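Local coordinates for protein exonuclease mut-7 homolog (Aedes aegypti, PDB 7JW2) that probably acts, through this 3'-5' exonuclease domain, as a magnesium-dependent exoribonuclease that trims the 3' ends of microRNAs bound to Argonaute AGO1, at residues Q126-W129 / R130-R134; L193-Y196 / D197-K201; I206-P210 / N211-N215. All coordinates share one frame; numbering follows the deposited sequence.

Contact 1. Residues Q126-W129 / R130-R134; sequences QLLW and RHVER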
loop_
_atom_site.group_PDB
_atom_site.type_symbol
_atom_site.label_atom_id
_atom_site.label_comp_id
_atom_site.label_asym_id
_atom_site.label_seq_id
_atom_site.Cartn_x
_atom_site.Cartn_y
_atom_site.Cartn_z
ATOM N N GLN A 126 11.955 1.164 28.004
ATOM C CA GLN A 126 12.504 1.709 29.244
ATOM C C GLN A 126 11.545 1.516 30.413
ATOM O O GLN A 126 11.991 1.325 31.550
ATOM C CB GLN A 126 12.839 3.190 29.068
ATOM C CG GLN A 126 13.737 3.747 30.169
ATOM C CD GLN A 126 14.299 5.107 29.823
ATOM O OE1 GLN A 126 13.645 5.907 29.158
ATOM N NE2 GLN A 126 15.517 5.383 30.286
ATOM N N LEU A 127 10.234 1.545 30.157
ATOM C CA LEU A 127 9.256 1.277 31.210
ATOM C C LEU A 127 9.257 -0.192 31.604
ATOM O O LEU A 127 9.127 -0.525 32.790
ATOM C CB LEU A 127 7.859 1.694 30.749
ATOM C CG LEU A 127 7.573 3.184 30.599
ATOM C CD1 LEU A 127 6.164 3.400 30.063
ATOM C CD2 LEU A 127 7.766 3.898 31.928
ATOM N N LEU A 128 9.382 -1.090 30.625
ATOM C CA LEU A 128 9.493 -2.508 30.931
ATOM C C LEU A 128 10.761 -2.792 31.728
ATOM O O LEU A 128 10.737 -3.569 32.687
ATOM C CB LEU A 128 9.466 -3.321 29.637
ATOM C CG LEU A 128 9.652 -4.837 29.730
ATOM C CD1 LEU A 128 8.474 -5.510 30.436
ATOM C CD2 LEU A 128 9.861 -5.434 28.338
ATOM N N TRP A 129 11.874 -2.160 31.343
ATOM C CA TRP A 129 13.119 -2.258 32.097
ATOM C C TRP A 129 12.911 -1.885 33.558
ATOM O O TRP A 129 13.268 -2.648 34.464
ATOM C CB TRP A 129 14.157 -1.345 31.444
ATOM C CG TRP A 129 15.564 -1.495 31.919
ATOM C CD1 TRP A 129 16.022 -2.240 32.972
ATOM C CD2 TRP A 129 16.709 -0.878 31.333
ATOM N NE1 TRP A 129 17.392 -2.115 33.076
ATOM C CE2 TRP A 129 17.834 -1.279 32.084
ATOM C CE3 TRP A 129 16.889 -0.015 30.250
ATOM C CZ2 TRP A 129 19.124 -0.852 31.776
ATOM C CZ3 TRP A 129 18.173 0.412 29.947
ATOM C CH2 TRP A 129 19.272 -0.012 30.707
ATOM N N ARG A 130 12.312 -0.719 33.803
ATOM C CA ARG A 130 12.104 -0.266 35.175
ATOM C C ARG A 130 11.158 -1.185 35.933
ATOM O O ARG A 130 11.305 -1.366 37.148
ATOM C CB ARG A 130 11.576 1.171 35.173
ATOM C CG ARG A 130 12.645 2.211 34.851
ATOM C CD ARG A 130 12.049 3.545 34.423
ATOM N NE ARG A 130 10.720 3.765 34.980
ATOM C CZ ARG A 130 9.872 4.695 34.548
ATOM N NH1 ARG A 130 10.218 5.500 33.550
ATOM N NH2 ARG A 130 8.680 4.825 35.117
ATOM N N HIS A 131 10.201 -1.795 35.231
ATOM C CA HIS A 131 9.232 -2.666 35.883
ATOM C C HIS A 131 9.877 -3.970 36.338
ATOM O O HIS A 131 9.679 -4.409 37.478
ATOM C CB HIS A 131 8.067 -2.941 34.930
ATOM C CG HIS A 131 6.904 -3.628 35.574
ATOM N ND1 HIS A 131 6.777 -5.001 35.611
ATOM C CD2 HIS A 131 5.814 -3.131 36.203
ATOM C CE1 HIS A 131 5.661 -5.320 36.242
ATOM N NE2 HIS A 131 5.056 -4.204 36.608
ATOM N N VAL A 132 10.654 -4.605 35.460
ATOM C CA VAL A 132 11.236 -5.906 35.786
ATOM C C VAL A 132 12.410 -5.788 36.748
ATOM O O VAL A 132 12.713 -6.758 37.461
ATOM C CB VAL A 132 11.658 -6.647 34.504
ATOM C CG1 VAL A 132 10.477 -6.750 33.529
ATOM C CG2 VAL A 132 12.857 -5.964 33.856
ATOM N N GLU A 133 13.062 -4.619 36.799
ATOM C CA GLU A 133 14.127 -4.355 37.767
ATOM C C GLU A 133 13.678 -4.634 39.190
ATOM O O GLU A 133 14.501 -4.948 40.058
ATOM C CB GLU A 133 14.563 -2.892 37.676
ATOM C CG GLU A 133 15.844 -2.626 36.950
ATOM C CD GLU A 133 16.329 -1.209 37.182
ATOM O OE1 GLU A 133 17.554 -0.986 37.163
ATOM O OE2 GLU A 133 15.477 -0.316 37.393
ATOM N N ARG A 134 12.388 -4.492 39.452
ATOM C CA ARG A 134 11.841 -4.603 40.792
ATOM C C ARG A 134 11.595 -6.040 41.227
ATOM O O ARG A 134 11.416 -6.285 42.423
ATOM C CB ARG A 134 10.554 -3.797 40.871
ATOM C CG ARG A 134 10.810 -2.295 40.837
ATOM C CD ARG A 134 9.530 -1.495 40.727
ATOM N NE ARG A 134 9.413 -0.833 39.430
ATOM C CZ ARG A 134 9.051 0.437 39.266
ATOM N NH1 ARG A 134 8.780 1.191 40.323
ATOM N NH2 ARG A 134 8.966 0.954 38.046
HETATM O O HOH W 1 18.655 -3.291 35.679
#
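The guanidinium of Arg130 carries Leu127 on one face: methyl CD2 sits 3.0 Å above the guanidinium plane, off the centre of the group, with Leu127 CD2 3.3 Å from Arg130 NH1. The Trp129 ring is met at its edge, in plane, by water 1, and the ring of Phe140 approaches it with planes about 80° apart. Both groups belong to helix 125-132, which directly follows the edge strand 122-124 of the RNase H-like exonuclease sheet. The N-H of residue i+4 bonds to the C=O of residue i from Arg130 N to Gln126 O through to Glu133 N to Trp129 O at 3.1 Å; the pattern gives out at Arg134. The helix is amphipathic: Leu128 and Val132 are buried, whereas Arg130 and Glu133 are exposed. On the inner side Leu128 CD1 meets Val132 CG1 at 3.9 Å, and both residues face helix 179-205. With CG anti to its backbone N (chi1 -169°), Trp129 reaches Leu154 and Leu157 of helix 151-159, while its CD1 lies 4.0 Å from Glu133 CG. The water at the indole edge bridges these two side chains, 3.1 Å from Trp129 NE1 and 3.0 Å from Glu133 OE1.

Contact 2. Residues L193-Y196 / D197-K201; sequences LEIY and DAIEK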
loop_
_atom_site.group_PDB
_atom_site.type_symbol
_atom_site.label_atom_id
_atom_site.label_comp_id
_atom_site.label_asym_id
_atom_site.label_seq_id
_atom_site.Cartn_x
_atom_site.Cartn_y
_atom_site.Cartn_z
ATOM N N LEU A 193 13.347 -5.692 19.079
ATOM C CA LEU A 193 12.685 -7.000 19.067
ATOM C C LEU A 193 13.491 -8.013 19.860
ATOM O O LEU A 193 12.929 -8.786 20.651
ATOM C CB LEU A 193 12.495 -7.505 17.639
ATOM C CG LEU A 193 11.608 -6.664 16.710
ATOM C CD1 LEU A 193 11.931 -6.991 15.275
ATOM C CD2 LEU A 193 10.126 -6.945 16.984
ATOM N N GLU A 194 14.809 -8.023 19.660
ATOM C CA GLU A 194 15.675 -8.950 20.389
ATOM C C GLU A 194 15.666 -8.670 21.887
ATOM O O GLU A 194 15.691 -9.608 22.697
ATOM C CB GLU A 194 17.102 -8.863 19.841
ATOM C CG GLU A 194 17.211 -9.109 18.349
ATOM C CD GLU A 194 18.588 -8.771 17.814
ATOM O OE1 GLU A 194 18.966 -7.581 17.861
ATOM O OE2 GLU A 194 19.284 -9.690 17.326
ATOM N N ILE A 195 15.628 -7.391 22.278
ATOM C CA ILE A 195 15.533 -7.039 23.695
ATOM C C ILE A 195 14.231 -7.561 24.297
ATOM O O ILE A 195 14.232 -8.197 25.359
ATOM C CB ILE A 195 15.666 -5.520 23.879
ATOM C CG1 ILE A 195 17.122 -5.082 23.693
ATOM C CG2 ILE A 195 15.163 -5.104 25.233
ATOM C CD1 ILE A 195 17.260 -3.588 23.523
ATOM N N TYR A 196 13.096 -7.286 23.644
ATOM C CA TYR A 196 11.820 -7.752 24.182
ATOM C C TYR A 196 11.820 -9.263 24.351
ATOM O O TYR A 196 11.346 -9.786 25.374
ATOM C CB TYR A 196 10.658 -7.309 23.278
ATOM C CG TYR A 196 9.328 -7.632 23.915
ATOM C CD1 TYR A 196 8.839 -6.862 24.962
ATOM C CD2 TYR A 196 8.595 -8.739 23.518
ATOM C CE1 TYR A 196 7.643 -7.170 25.590
ATOM C CE2 TYR A 196 7.391 -9.055 24.148
ATOM C CZ TYR A 196 6.928 -8.255 25.177
ATOM O OH TYR A 196 5.742 -8.544 25.822
ATOM N N ASP A 197 12.346 -9.979 23.360
ATOM C CA ASP A 197 12.371 -11.438 23.424
ATOM C C ASP A 197 13.197 -11.920 24.614
ATOM O O ASP A 197 12.800 -12.857 25.319
ATOM C CB ASP A 197 12.916 -11.986 22.107
ATOM C CG ASP A 197 13.016 -13.488 22.091
ATOM O OD1 ASP A 197 11.987 -14.147 21.845
ATOM O OD2 ASP A 197 14.127 -14.006 22.304
ATOM N N ALA A 198 14.327 -11.269 24.881
ATOM C CA ALA A 198 15.165 -11.689 26.005
ATOM C C ALA A 198 14.476 -11.446 27.342
ATOM O O ALA A 198 14.563 -12.281 28.256
ATOM C CB ALA A 198 16.506 -10.953 25.951
ATOM N N ILE A 199 13.784 -10.315 27.485
ATOM C CA ILE A 199 13.084 -10.021 28.729
ATOM C C ILE A 199 11.914 -10.976 28.926
ATOM O O ILE A 199 11.687 -11.476 30.032
ATOM C CB ILE A 199 12.628 -8.555 28.755
ATOM C CG1 ILE A 199 13.863 -7.640 28.754
ATOM C CG2 ILE A 199 11.761 -8.296 29.977
ATOM C CD1 ILE A 199 13.550 -6.165 28.778
ATOM N N GLU A 200 11.151 -11.233 27.862
ATOM C CA GLU A 200 10.067 -12.213 27.902
ATOM C C GLU A 200 10.559 -13.556 28.432
ATOM O O GLU A 200 9.940 -14.155 29.326
ATOM C CB GLU A 200 9.488 -12.361 26.490
ATOM C CG GLU A 200 8.153 -13.058 26.349
ATOM C CD GLU A 200 7.605 -12.909 24.933
ATOM O OE1 GLU A 200 8.371 -13.138 23.970
ATOM O OE2 GLU A 200 6.421 -12.540 24.779
ATOM N N LYS A 201 11.678 -14.044 27.889
ATOM C CA LYS A 201 12.190 -15.352 28.287
ATOM C C LYS A 201 12.565 -15.375 29.762
ATOM O O LYS A 201 12.311 -16.366 30.460
ATOM C CB LYS A 201 13.391 -15.734 27.420
ATOM C CG LYS A 201 13.018 -16.267 26.053
ATOM C CD LYS A 201 14.240 -16.413 25.161
ATOM C CE LYS A 201 13.873 -16.981 23.791
ATOM N NZ LYS A 201 12.449 -16.733 23.420
HETATM O O HOH W 2 16.765 -12.117 21.997
HETATM O O HOH W 3 4.946 -11.066 25.978
#
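Tyr196 and Glu200, one helical turn apart, bring together the phenol ring and the carboxylate: Tyr196 CE2 lies 3.7 Å from Glu200 OE2, and the two planes stand 66° apart, so the groups do not stack. Both side chains have CG anti to the backbone N (Tyr196 chi1 -173°), and the extended glutamate chain carries its carboxylate up beside the ring. Water 3 lies between Tyr196 OH and Glu200 OE2, but its distance to OE2 is too short to be trusted. Beneath them the backbone is regular helix, with a nearly straight bond of 2.9 Å from Glu200 N to Tyr196 O.

The tightly packed side consists of Ile195, Ile199 and the Tyr196 ring, all buried. The two isoleucines lie alongside each other on one ridge, Ile195 CG2 4.0 Å from Ile199 CD1. The solvent side is built on Asp197 and the exposed Lys201, whose NZ forms a salt bridge to Asp197 OD1 at 3.1 Å, arriving on the syn side but 30° out of the carboxylate plane. Water 2 donates to Glu194 O at 2.8 Å and, over a longer 3.3 Å, to Asp197 OD2.

Within the exonuclease domain, this part of helix 179-205 packs Ile195 against helix 151-159, Ile199 and Tyr196 against Leu128 of helix 125-132, and Tyr196 and Glu200 against Leu214 and Pro210 of helix 210-217.

Contact 3. Residues I206-P210 / N211-N215; sequences IQLDP and NEILN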
loop_
_atom_site.group_PDB
_atom_site.type_symbol
_atom_site.label_atom_id
_atom_site.label_comp_id
_atom_site.label_asym_id
_atom_site.label_seq_id
_atom_site.Cartn_x
_atom_site.Cartn_y
_atom_site.Cartn_z
ATOM N N ILE A 206 11.340 -16.927 35.687
ATOM C CA ILE A 206 11.042 -16.707 37.099
ATOM C C ILE A 206 9.542 -16.821 37.355
ATOM O O ILE A 206 9.018 -16.228 38.305
ATOM C CB ILE A 206 11.586 -15.354 37.590
ATOM C CG1 ILE A 206 10.981 -14.180 36.814
ATOM C CG2 ILE A 206 13.110 -15.324 37.493
ATOM C CD1 ILE A 206 11.256 -12.829 37.477
ATOM N N GLN A 207 8.843 -17.569 36.498
ATOM C CA GLN A 207 7.442 -17.955 36.704
ATOM C C GLN A 207 6.491 -16.757 36.714
ATOM O O GLN A 207 5.489 -16.744 37.434
ATOM C CB GLN A 207 7.277 -18.777 37.987
ATOM C CG GLN A 207 8.361 -19.806 38.214
ATOM C CD GLN A 207 8.405 -20.863 37.136
ATOM O OE1 GLN A 207 7.480 -21.661 36.994
ATOM N NE2 GLN A 207 9.493 -20.884 36.375
ATOM N N LEU A 208 6.780 -15.753 35.892
ATOM C CA LEU A 208 5.850 -14.662 35.663
ATOM C C LEU A 208 5.303 -14.770 34.244
ATOM O O LEU A 208 5.875 -15.455 33.391
ATOM C CB LEU A 208 6.528 -13.306 35.893
ATOM C CG LEU A 208 6.946 -13.037 37.345
ATOM C CD1 LEU A 208 7.649 -11.682 37.490
ATOM C CD2 LEU A 208 5.744 -13.144 38.283
ATOM N N ASP A 209 4.157 -14.130 34.006
ATOM C CA ASP A 209 3.563 -14.156 32.675
ATOM C C ASP A 209 3.885 -12.849 31.976
ATOM O O ASP A 209 3.303 -11.812 32.327
ATOM C CB ASP A 209 2.051 -14.366 32.733
ATOM C CG ASP A 209 1.400 -14.360 31.343
ATOM O OD1 ASP A 209 2.074 -14.053 30.330
ATOM O OD2 ASP A 209 0.197 -14.678 31.260
ATOM N N PRO A 210 4.785 -12.847 30.999
ATOM C CA PRO A 210 5.113 -11.585 30.315
ATOM C C PRO A 210 3.919 -10.934 29.617
ATOM O O PRO A 210 3.864 -9.700 29.550
ATOM C CB PRO A 210 6.202 -12.004 29.316
ATOM C CG PRO A 210 6.029 -13.470 29.140
ATOM C CD PRO A 210 5.511 -13.996 30.435
ATOM N N ASN A 211 2.947 -11.714 29.123
ATOM C CA ASN A 211 1.779 -11.104 28.487
ATOM C C ASN A 211 0.925 -10.357 29.505
ATOM O O ASN A 211 0.318 -9.329 29.187
ATOM C CB ASN A 211 0.931 -12.165 27.784
ATOM C CG ASN A 211 1.564 -12.677 26.529
ATOM O OD1 ASN A 211 2.312 -11.956 25.856
ATOM N ND2 ASN A 211 1.252 -13.914 26.170
ATOM N N GLU A 212 0.827 -10.884 30.727
ATOM C CA GLU A 212 0.086 -10.174 31.761
ATOM C C GLU A 212 0.765 -8.859 32.115
ATOM O O GLU A 212 0.096 -7.831 32.294
ATOM C CB GLU A 212 -0.049 -11.065 32.996
ATOM C CG GLU A 212 -1.145 -10.669 33.940
ATOM C CD GLU A 212 -1.390 -11.733 34.990
ATOM O OE1 GLU A 212 -0.535 -12.634 35.135
ATOM O OE2 GLU A 212 -2.435 -11.665 35.668
ATOM N N ILE A 213 2.098 -8.873 32.211
ATOM C CA ILE A 213 2.860 -7.660 32.483
ATOM C C ILE A 213 2.730 -6.672 31.329
ATOM O O ILE A 213 2.539 -5.471 31.542
ATOM C CB ILE A 213 4.323 -8.036 32.772
ATOM C CG1 ILE A 213 4.419 -8.732 34.142
ATOM C CG2 ILE A 213 5.203 -6.813 32.727
ATOM C CD1 ILE A 213 5.591 -9.676 34.272
ATOM N N LEU A 214 2.793 -7.166 30.096
ATOM C CA LEU A 214 2.622 -6.303 28.928
ATOM C C LEU A 214 1.303 -5.540 28.982
ATOM O O LEU A 214 1.275 -4.315 28.803
ATOM C CB LEU A 214 2.714 -7.143 27.658
ATOM C CG LEU A 214 2.451 -6.393 26.357
ATOM C CD1 LEU A 214 3.554 -5.350 26.140
ATOM C CD2 LEU A 214 2.410 -7.366 25.205
ATOM N N ASN A 215 0.194 -6.245 29.244
ATOM C CA ASN A 215 -1.102 -5.575 29.258
ATOM C C ASN A 215 -1.165 -4.502 30.337
ATOM O O ASN A 215 -1.711 -3.417 30.112
ATOM C CB ASN A 215 -2.232 -6.580 29.457
ATOM C CG ASN A 215 -3.596 -5.920 29.403
ATOM O OD1 ASN A 215 -4.233 -5.684 30.432
ATOM N ND2 ASN A 215 -4.043 -5.595 28.195
#
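From Asp209 (psi 107°) the backbone passes into helical geometry at Pro210 (psi -31°), and the first helical bonds follow, Ile213 N to Asp209 O at 3.2 Å and Leu214 N to Pro210 O at 2.8 Å. Asp209 is therefore the N-cap of helix 210-217. Its CG is anti to the backbone N (chi1 179°), which turns the carboxylate back over the first helical turn. There OD1 of Asp209 accepts from Asn211 N at 2.8 Å, with the donor above the carboxylate plane, and more weakly from Glu212 N at 3.4 Å. Pro210 fills the first helical position, where its lack of an N-H costs no helical bond.

Glu212 reaches back toward the cap and lies across the aspartate, its OE1 3.9 Å from Asp209 CB. On the apolar side Leu208 CB meets Ile213 CD1 at 4.1 Å. This pairing of the residue before the N-cap with the fourth helical residue is a hydrophobic staple. Ile213 then packs on Leu203 of helix 179-205, and Pro210 on Thr204. That preceding helix ends in a Schellman motif, and only Leu208 lies between its C-prime residue Gln207, at positive phi, and the N-cap Asp209.

A negative carboxylate at the amino end of a helix is expected to interact favourably with the helix dipole. Asp209 OD2 and Glu212 OE1 are also 4.4 Å apart, and their probable mutual repulsion should be offset in part by that helix end.

Overall arrangement
The contacts gather at one side of the domain, their centres 12 to 13 Å apart: two lie within or at the end of helices, and contact 3 spans the loop after helix 179-205 and the start of helix 210-217. Contacts 1 and 2 are partly buried and share an apolar interface, where Leu128 CD2 lies 3.8 Å from Ile199 CD1. Contact 3 is a surface contact, about 21 Å from the chain centre, yet its helix joins both others: His131 meets Ile213, and Tyr196 OH lies 3.6 Å from Leu214 CD2. Contacts 1 and 2 combine regular backbone bonds with apolar ridges and water bridges on their polar sides, whereas contact 3 adds side-chain capping to its first backbone bonds.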